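Local coordinates for protein putative dehydrogenase (Pseudomonas fluorescens, PDB 6UUG) that acts as the flavin-dependent methanesulfinate monooxygenase of a two-component system in bacterial sulfur assimilation, at residues F106-L111 with L254-M259; L261-G266 with R381-Q386. One frame throughout, in Å; residues are numbered along the deposited sequence.

Contact 1 of 2, residues F106-L111 with L254-M259; sequences FGFHHL and LTFTHM
Gly107 and Thr255 mark the tight spot between these two helices, their CA atoms 6.2 Å apart. The methyl of Thr255 does the touching: CG2 is 3.9 Å from Gly107 CA, and a CB on Gly107 would run into it. A chi1 of -64° turns that methyl to Gly107 and sets OG1 beside the backbone N, where it bonds to Ile251 O within its own helix. One water completes this level, donating both to Gly107 O and to Thr255 OG1, each at 2.9 Å, and so links the two helices without a direct polar contact. The Gly107-Thr255 contact joins helix 100-119 of the acyl-CoA dehydrogenase-type N-terminal region to helix 247-277 of the C-terminal helical region. On the partly exposed side the backbones no longer meet, and the helices reach each other through the ends of two aromatic rings. Phe108 turns its edge to the face of Phe256 in an offset edge-to-face pair, ring planes at 64° and centroids 5.6 Å apart. The two CZ atoms of Phe108 and Phe256 come within 3.8 Å. An alanine in place of Phe108 is likely to open a gap beside Phe256 and leave its ring held on that flank chiefly by His104, which meets both phenyl rings edge-to-face.

Contact 2 of 2, residues L261-G266 with R381-Q386; sequences LGIAEG and RNLRTQ
This is a buried, apolar helix-to-helix contact in the C-terminal helical region, where the short helix 378-386 lies against the long helix 247-277. Ile263 carries it from one side, with Leu383 and Asn382 opposing it; the CA atoms of Ile263 and Leu383 are 7.0 Å apart. The two branches of the isoleucine divide the work. With chi1 at -69°, CG2 stands anti to the backbone N and rests 4.2 Å from Leu383 CB. The other branch runs on extended, chi2 165°, and carries Ile263 CD1 to 4.3 Å from Asn382 CB, so the aliphatic root of the asparagine, not its amide, faces the isoleucine. That amide is engaged elsewhere, its OD1 taking the N-H of Gln213. In this acyl-CoA dehydrogenase-like fold, helix 333-360 fills in beside the pair: Cys358 touches both Ile263 and Leu383, and Leu355 also packs on Leu383. Behind the apolar face, helix 378-386 is braced from within. Thr385 OG1 donates to Arg381 O at 2.8 Å, while Thr385 N, at 3.1 Å, reaches the same Arg381 O from the opposite face of the carbonyl plane. The Arg381 guanidinium forms salt bridges with Asp51 and Asp377 of its own chain, and on this far side Thr385 packs on Thr370 of the second subunit.

Helix 247-277 serves both contacts, which follow one another along it: contact 1 takes residues 254-259 and contact 2 starts at residue 261, less than a turn further on. Their centres are 13 Å apart, and they meet directly where Phe256 of the first packs against Gln386 of the second. Contact 1, near the middle of the chain, holds a helix from the N-terminal region, with the beta strands lying between its two segments in sequence. Contact 2 stays within the C-terminal helical region and brings in helix 378-386, whose outer side packs on the second subunit. Helix 247-277 thus bridges helix 100-119 and helix 378-386, the latter being the one that reaches the second subunit here.

Contact 1 of 2, residues F106-L111 with L254-M259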
ATOM      1  N   PHE A 106      -1.421  28.098  18.558  1.00 30.24           N
ATOM      2  CA  PHE A 106      -1.965  27.856  19.897  1.00 31.49           C
ATOM      3  C   PHE A 106      -1.168  26.773  20.619  1.00 31.17           C
ATOM      4  O   PHE A 106      -0.753  26.952  21.775  1.00 30.74           O
ATOM      5  CB  PHE A 106      -3.446  27.476  19.800  1.00 30.54           C
ATOM      6  CG  PHE A 106      -4.091  27.187  21.130  1.00 32.48           C
ATOM      7  CD1 PHE A 106      -4.500  28.227  21.952  1.00 35.84           C
ATOM      8  CD2 PHE A 106      -4.286  25.883  21.557  1.00 32.26           C
ATOM      9  CE1 PHE A 106      -5.096  27.976  23.175  1.00 34.30           C
ATOM     10  CE2 PHE A 106      -4.884  25.621  22.791  1.00 33.08           C
ATOM     11  CZ  PHE A 106      -5.291  26.674  23.600  1.00 31.16           C
ATOM     12  N   GLY A 107      -0.938  25.642  19.949  1.00 32.72           N
ATOM     13  CA  GLY A 107      -0.143  24.585  20.551  1.00 28.84           C
ATOM     14  C   GLY A 107       1.278  25.018  20.862  1.00 27.64           C
ATOM     15  O   GLY A 107       1.819  24.683  21.921  1.00 31.23           O
ATOM     16  N   PHE A 108       1.894  25.795  19.965  1.00 28.63           N
ATOM     17  CA  PHE A 108       3.253  26.254  20.232  1.00 32.16           C
ATOM     18  C   PHE A 108       3.297  27.265  21.374  1.00 33.27           C
ATOM     19  O   PHE A 108       4.266  27.288  22.130  1.00 31.28           O
ATOM     20  CB  PHE A 108       3.875  26.832  18.963  1.00 36.91           C
ATOM     21  CG  PHE A 108       4.804  25.881  18.274  1.00 38.90           C
ATOM     22  CD1 PHE A 108       4.493  24.539  18.184  1.00 42.03           C
ATOM     23  CD2 PHE A 108       5.993  26.329  17.719  1.00 49.12           C
ATOM     24  CE1 PHE A 108       5.355  23.649  17.552  1.00 48.87           C
ATOM     25  CE2 PHE A 108       6.856  25.447  17.085  1.00 50.42           C
ATOM     26  CZ  PHE A 108       6.532  24.107  17.001  1.00 46.04           C
ATOM     27  N   HIS A 109       2.259  28.095  21.521  1.00 32.75           N
ATOM     28  CA  HIS A 109       2.160  28.950  22.702  1.00 31.87           C
ATOM     29  C   HIS A 109       2.285  28.123  23.987  1.00 29.49           C
ATOM     30  O   HIS A 109       3.100  28.428  24.866  1.00 30.00           O
ATOM     31  CB  HIS A 109       0.841  29.736  22.649  1.00 29.88           C
ATOM     32  CG  HIS A 109       0.415  30.301  23.964  1.00 34.07           C
ATOM     33  ND1 HIS A 109       0.841  31.531  24.418  1.00 34.05           N
ATOM     34  CD2 HIS A 109      -0.389  29.797  24.932  1.00 32.34           C
ATOM     35  CE1 HIS A 109       0.313  31.763  25.609  1.00 33.01           C
ATOM     36  NE2 HIS A 109      -0.432  30.724  25.946  1.00 34.65           N
ATOM     37  N   HIS A 110       1.522  27.032  24.098  1.00 30.82           N
ATOM     38  CA  HIS A 110       1.608  26.262  25.342  1.00 29.39           C
ATOM     39  C   HIS A 110       2.925  25.499  25.443  1.00 30.74           C
ATOM     40  O   HIS A 110       3.407  25.233  26.554  1.00 31.89           O
ATOM     41  CB  HIS A 110       0.391  25.338  25.466  1.00 30.17           C
ATOM     42  CG  HIS A 110      -0.881  26.093  25.703  1.00 30.58           C
ATOM     43  ND1 HIS A 110      -1.155  26.706  26.906  1.00 33.13           N
ATOM     44  CD2 HIS A 110      -1.912  26.401  24.879  1.00 32.31           C
ATOM     45  CE1 HIS A 110      -2.314  27.334  26.826  1.00 31.36           C
ATOM     46  NE2 HIS A 110      -2.792  27.170  25.604  1.00 31.32           N
ATOM     47  N   LEU A 111       3.521  25.141  24.301  1.00 28.99           N
ATOM     48  CA  LEU A 111       4.868  24.572  24.319  1.00 30.74           C
ATOM     49  C   LEU A 111       5.895  25.573  24.845  1.00 32.44           C
ATOM     50  O   LEU A 111       6.827  25.191  25.564  1.00 30.67           O
ATOM     51  CB  LEU A 111       5.262  24.092  22.916  1.00 29.84           C
ATOM     52  CG  LEU A 111       6.688  23.555  22.763  1.00 32.05           C
ATOM     53  CD1 LEU A 111       6.883  22.272  23.540  1.00 27.60           C
ATOM     54  CD2 LEU A 111       7.004  23.312  21.277  1.00 33.84           C
ATOM     55  N   LEU A 254       4.144  15.478  20.427  1.00 26.16           N
ATOM     56  CA  LEU A 254       2.739  15.126  20.607  1.00 24.07           C
ATOM     57  C   LEU A 254       1.806  16.282  20.237  1.00 26.45           C
ATOM     58  O   LEU A 254       0.650  16.039  19.869  1.00 27.54           O
ATOM     59  CB  LEU A 254       2.507  14.648  22.058  1.00 27.70           C
ATOM     60  CG  LEU A 254       1.157  13.975  22.341  1.00 29.14           C
ATOM     61  CD1 LEU A 254       0.902  12.845  21.371  1.00 27.36           C
ATOM     62  CD2 LEU A 254       1.100  13.444  23.782  1.00 27.40           C
ATOM     63  N   THR A 255       2.285  17.529  20.293  1.00 26.27           N
ATOM     64  CA  THR A 255       1.484  18.657  19.813  1.00 26.24           C
ATOM     65  C   THR A 255       1.264  18.552  18.310  1.00 27.55           C
ATOM     66  O   THR A 255       0.125  18.650  17.833  1.00 28.27           O
ATOM     67  CB  THR A 255       2.168  19.980  20.181  1.00 27.97           C
ATOM     68  OG1 THR A 255       2.209  20.117  21.612  1.00 29.99           O
ATOM     69  CG2 THR A 255       1.419  21.175  19.584  1.00 30.31           C
ATOM     70  N   PHE A 256       2.347  18.321  17.552  1.00 26.87           N
ATOM     71  CA  PHE A 256       2.216  18.063  16.117  1.00 28.87           C
ATOM     72  C   PHE A 256       1.291  16.889  15.860  1.00 25.24           C
ATOM     73  O   PHE A 256       0.459  16.935  14.951  1.00 27.55           O
ATOM     74  CB  PHE A 256       3.580  17.760  15.488  1.00 30.81           C
ATOM     75  CG  PHE A 256       4.395  18.977  15.192  1.00 34.87           C
ATOM     76  CD1 PHE A 256       3.897  19.966  14.361  1.00 42.12           C
ATOM     77  CD2 PHE A 256       5.677  19.104  15.693  1.00 41.01           C
ATOM     78  CE1 PHE A 256       4.654  21.091  14.070  1.00 46.18           C
ATOM     79  CE2 PHE A 256       6.442  20.223  15.406  1.00 44.27           C
ATOM     80  CZ  PHE A 256       5.925  21.220  14.592  1.00 43.87           C
ATOM     81  N   THR A 257       1.437  15.820  16.652  1.00 25.58           N
ATOM     82  CA  THR A 257       0.647  14.613  16.434  1.00 25.13           C
ATOM     83  C   THR A 257      -0.842  14.899  16.582  1.00 23.74           C
ATOM     84  O   THR A 257      -1.650  14.422  15.777  1.00 25.75           O
ATOM     85  CB  THR A 257       1.079  13.503  17.398  1.00 26.17           C
ATOM     86  OG1 THR A 257       2.452  13.164  17.165  1.00 28.14           O
ATOM     87  CG2 THR A 257       0.236  12.243  17.181  1.00 25.73           C
ATOM     88  N   HIS A 258      -1.227  15.650  17.624  1.00 26.30           N
ATOM     89  CA  HIS A 258      -2.634  16.012  17.788  1.00 25.95           C
ATOM     90  C   HIS A 258      -3.122  16.876  16.633  1.00 27.94           C
ATOM     91  O   HIS A 258      -4.291  16.779  16.229  1.00 26.28           O
ATOM     92  CB  HIS A 258      -2.845  16.733  19.125  1.00 26.15           C
ATOM     93  CG  HIS A 258      -2.986  15.810  20.288  1.00 24.78           C
ATOM     94  ND1 HIS A 258      -1.927  15.122  20.833  1.00 25.35           N
ATOM     95  CD2 HIS A 258      -4.082  15.455  21.007  1.00 26.33           C
ATOM     96  CE1 HIS A 258      -2.363  14.386  21.847  1.00 28.25           C
ATOM     97  NE2 HIS A 258      -3.669  14.573  21.973  1.00 24.98           N
ATOM     98  N   MET A 259      -2.255  17.757  16.114  1.00 28.07           N
ATOM     99  CA  MET A 259      -2.590  18.540  14.923  0.53 29.23           C
ATOM    100  C   MET A 259      -2.884  17.631  13.738  1.00 28.33           C
ATOM    101  O   MET A 259      -3.857  17.845  12.996  1.00 27.57           O
ATOM    102  CB  MET A 259      -1.443  19.495  14.558  0.53 29.80           C
ATOM    103  CG  MET A 259      -1.227  20.675  15.483  0.53 26.91           C
ATOM    104  SD  MET A 259       0.356  21.512  15.148  0.53 35.28           S
ATOM    105  CE  MET A 259       0.253  21.774  13.382  0.53 37.03           C
TER
HETATM  106  O   HOH W   1       0.742  22.233  22.992  1.00 34.52           O

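Contact 2 of 2, residues L261-G266 with R381-Q386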
ATOM      1  N   LEU A 261      -3.852  14.482  13.646  1.00 26.31           N
ATOM      2  CA  LEU A 261      -5.132  13.803  13.803  1.00 25.04           C
ATOM      3  C   LEU A 261      -6.291  14.761  13.551  1.00 28.18           C
ATOM      4  O   LEU A 261      -7.231  14.429  12.820  1.00 26.68           O
ATOM      5  CB  LEU A 261      -5.237  13.176  15.197  1.00 26.49           C
ATOM      6  CG  LEU A 261      -6.615  12.651  15.611  1.00 25.64           C
ATOM      7  CD1 LEU A 261      -7.130  11.578  14.673  1.00 26.82           C
ATOM      8  CD2 LEU A 261      -6.487  12.080  17.038  1.00 27.35           C
ATOM      9  N   GLY A 262      -6.225  15.965  14.131  1.00 26.84           N
ATOM     10  CA  GLY A 262      -7.274  16.954  13.904  1.00 26.34           C
ATOM     11  C   GLY A 262      -7.477  17.283  12.433  1.00 26.96           C
ATOM     12  O   GLY A 262      -8.609  17.379  11.958  1.00 27.05           O
ATOM     13  N   ILE A 263      -6.386  17.445  11.689  1.00 25.76           N
ATOM     14  CA  ILE A 263      -6.506  17.740  10.258  1.00 26.42           C
ATOM     15  C   ILE A 263      -7.243  16.612   9.534  1.00 28.91           C
ATOM     16  O   ILE A 263      -8.174  16.851   8.752  1.00 27.68           O
ATOM     17  CB  ILE A 263      -5.116  17.977   9.642  1.00 25.57           C
ATOM     18  CG1 ILE A 263      -4.497  19.285  10.142  1.00 28.03           C
ATOM     19  CG2 ILE A 263      -5.219  17.981   8.124  1.00 27.54           C
ATOM     20  CD1 ILE A 263      -2.992  19.378   9.851  1.00 27.91           C
ATOM     21  N   ALA A 264      -6.832  15.362   9.782  1.00 26.78           N
ATOM     22  CA  ALA A 264      -7.492  14.213   9.162  1.00 24.35           C
ATOM     23  C   ALA A 264      -8.967  14.125   9.554  1.00 25.27           C
ATOM     24  O   ALA A 264      -9.818  13.805   8.714  1.00 26.78           O
ATOM     25  CB  ALA A 264      -6.749  12.927   9.535  1.00 29.38           C
ATOM     26  N   GLU A 265      -9.291  14.406  10.827  1.00 25.77           N
ATOM     27  CA  GLU A 265     -10.686  14.358  11.265  1.00 26.40           C
ATOM     28  C   GLU A 265     -11.509  15.457  10.603  1.00 26.77           C
ATOM     29  O   GLU A 265     -12.668  15.240  10.221  1.00 28.50           O
ATOM     30  CB  GLU A 265     -10.761  14.484  12.797  1.00 25.63           C
ATOM     31  CG  GLU A 265     -10.270  13.249  13.539  1.00 27.94           C
ATOM     32  CD  GLU A 265     -10.396  13.367  15.048  1.00 31.84           C
ATOM     33  OE1 GLU A 265     -10.018  14.414  15.610  1.00 31.13           O
ATOM     34  OE2 GLU A 265     -10.865  12.383  15.666  1.00 31.80           O
ATOM     35  N   GLY A 266     -10.926  16.642  10.435  1.00 29.45           N
ATOM     36  CA  GLY A 266     -11.670  17.719   9.798  1.00 31.78           C
ATOM     37  C   GLY A 266     -11.871  17.458   8.319  1.00 28.32           C
ATOM     38  O   GLY A 266     -12.960  17.688   7.774  1.00 30.27           O
ATOM     39  N   ARG A 381      -2.576  19.823   1.909  1.00 27.90           N
ATOM     40  CA  ARG A 381      -1.402  20.702   1.851  1.00 30.32           C
ATOM     41  C   ARG A 381      -0.842  20.990   3.237  1.00 32.34           C
ATOM     42  O   ARG A 381       0.382  21.040   3.429  1.00 32.64           O
ATOM     43  CB  ARG A 381      -1.748  22.028   1.171  1.00 31.79           C
ATOM     44  CG  ARG A 381      -1.890  21.933  -0.321  1.00 36.90           C
ATOM     45  CD  ARG A 381      -2.040  23.333  -0.904  1.00 35.21           C
ATOM     46  NE  ARG A 381      -3.401  23.846  -0.784  1.00 33.69           N
ATOM     47  CZ  ARG A 381      -3.802  24.782   0.075  1.00 38.48           C
ATOM     48  NH1 ARG A 381      -2.955  25.336   0.941  1.00 36.43           N
ATOM     49  NH2 ARG A 381      -5.070  25.174   0.062  1.00 37.05           N
ATOM     50  N   ASN A 382      -1.726  21.239   4.201  1.00 26.93           N
ATOM     51  CA  ASN A 382      -1.278  21.512   5.563  1.00 28.97           C
ATOM     52  C   ASN A 382      -0.554  20.307   6.146  1.00 29.05           C
ATOM     53  O   ASN A 382       0.516  20.436   6.753  1.00 29.71           O
ATOM     54  CB  ASN A 382      -2.483  21.887   6.432  1.00 29.41           C
ATOM     55  CG  ASN A 382      -3.039  23.258   6.096  1.00 36.13           C
ATOM     56  OD1 ASN A 382      -2.346  24.089   5.512  1.00 37.92           O
ATOM     57  ND2 ASN A 382      -4.293  23.504   6.474  1.00 38.01           N
ATOM     58  N   LEU A 383      -1.138  19.126   5.993  1.00 27.41           N
ATOM     59  CA  LEU A 383      -0.514  17.941   6.560  1.00 26.47           C
ATOM     60  C   LEU A 383       0.746  17.570   5.791  1.00 27.54           C
ATOM     61  O   LEU A 383       1.739  17.154   6.387  1.00 27.72           O
ATOM     62  CB  LEU A 383      -1.515  16.784   6.570  1.00 28.38           C
ATOM     63  CG  LEU A 383      -1.157  15.534   7.355  1.00 33.64           C
ATOM     64  CD1 LEU A 383      -0.820  15.889   8.790  1.00 31.37           C
ATOM     65  CD2 LEU A 383      -2.345  14.572   7.303  1.00 33.18           C
ATOM     66  N   ARG A 384       0.739  17.730   4.465  1.00 27.32           N
ATOM     67  CA  ARG A 384       1.951  17.437   3.702  1.00 26.33           C
ATOM     68  C   ARG A 384       3.121  18.289   4.168  1.00 27.91           C
ATOM     69  O   ARG A 384       4.256  17.804   4.244  1.00 30.54           O
ATOM     70  CB  ARG A 384       1.715  17.671   2.199  1.00 25.64           C
ATOM     71  CG  ARG A 384       2.964  17.513   1.296  1.00 28.21           C
ATOM     72  CD  ARG A 384       3.392  16.054   1.138  1.00 27.39           C
ATOM     73  NE  ARG A 384       4.016  15.548   2.369  1.00 28.34           N
ATOM     74  CZ  ARG A 384       4.462  14.312   2.556  1.00 25.90           C
ATOM     75  NH1 ARG A 384       4.946  13.955   3.758  1.00 27.50           N
ATOM     76  NH2 ARG A 384       4.418  13.421   1.569  1.00 27.83           N
ATOM     77  N   THR A 385       2.871  19.574   4.429  1.00 27.38           N
ATOM     78  CA  THR A 385       3.931  20.485   4.852  1.00 27.37           C
ATOM     79  C   THR A 385       4.463  20.100   6.228  1.00 32.45           C
ATOM     80  O   THR A 385       5.680  20.045   6.454  1.00 34.44           O
ATOM     81  CB  THR A 385       3.396  21.928   4.882  1.00 38.13           C
ATOM     82  OG1 THR A 385       2.885  22.290   3.593  1.00 41.59           O
ATOM     83  CG2 THR A 385       4.498  22.895   5.272  1.00 44.72           C
ATOM     84  N   GLN A 386       3.565  19.833   7.161  1.00 31.21           N
ATOM     85  CA  GLN A 386       3.992  19.671   8.548  1.00 36.00           C
ATOM     86  C   GLN A 386       4.568  18.294   8.849  1.00 38.79           C
ATOM     87  O   GLN A 386       5.236  18.130   9.876  1.00 36.57           O
ATOM     88  CB  GLN A 386       2.828  19.948   9.489  1.00 35.29           C
ATOM     89  CG  GLN A 386       2.625  21.423   9.780  1.00 46.87           C
ATOM     90  CD  GLN A 386       3.931  22.147  10.167  1.00 45.65           C
ATOM     91  OE1 GLN A 386       4.236  23.224   9.649  1.00 59.52           O
ATOM     92  NE2 GLN A 386       4.702  21.548  11.067  1.00 53.06           N
TER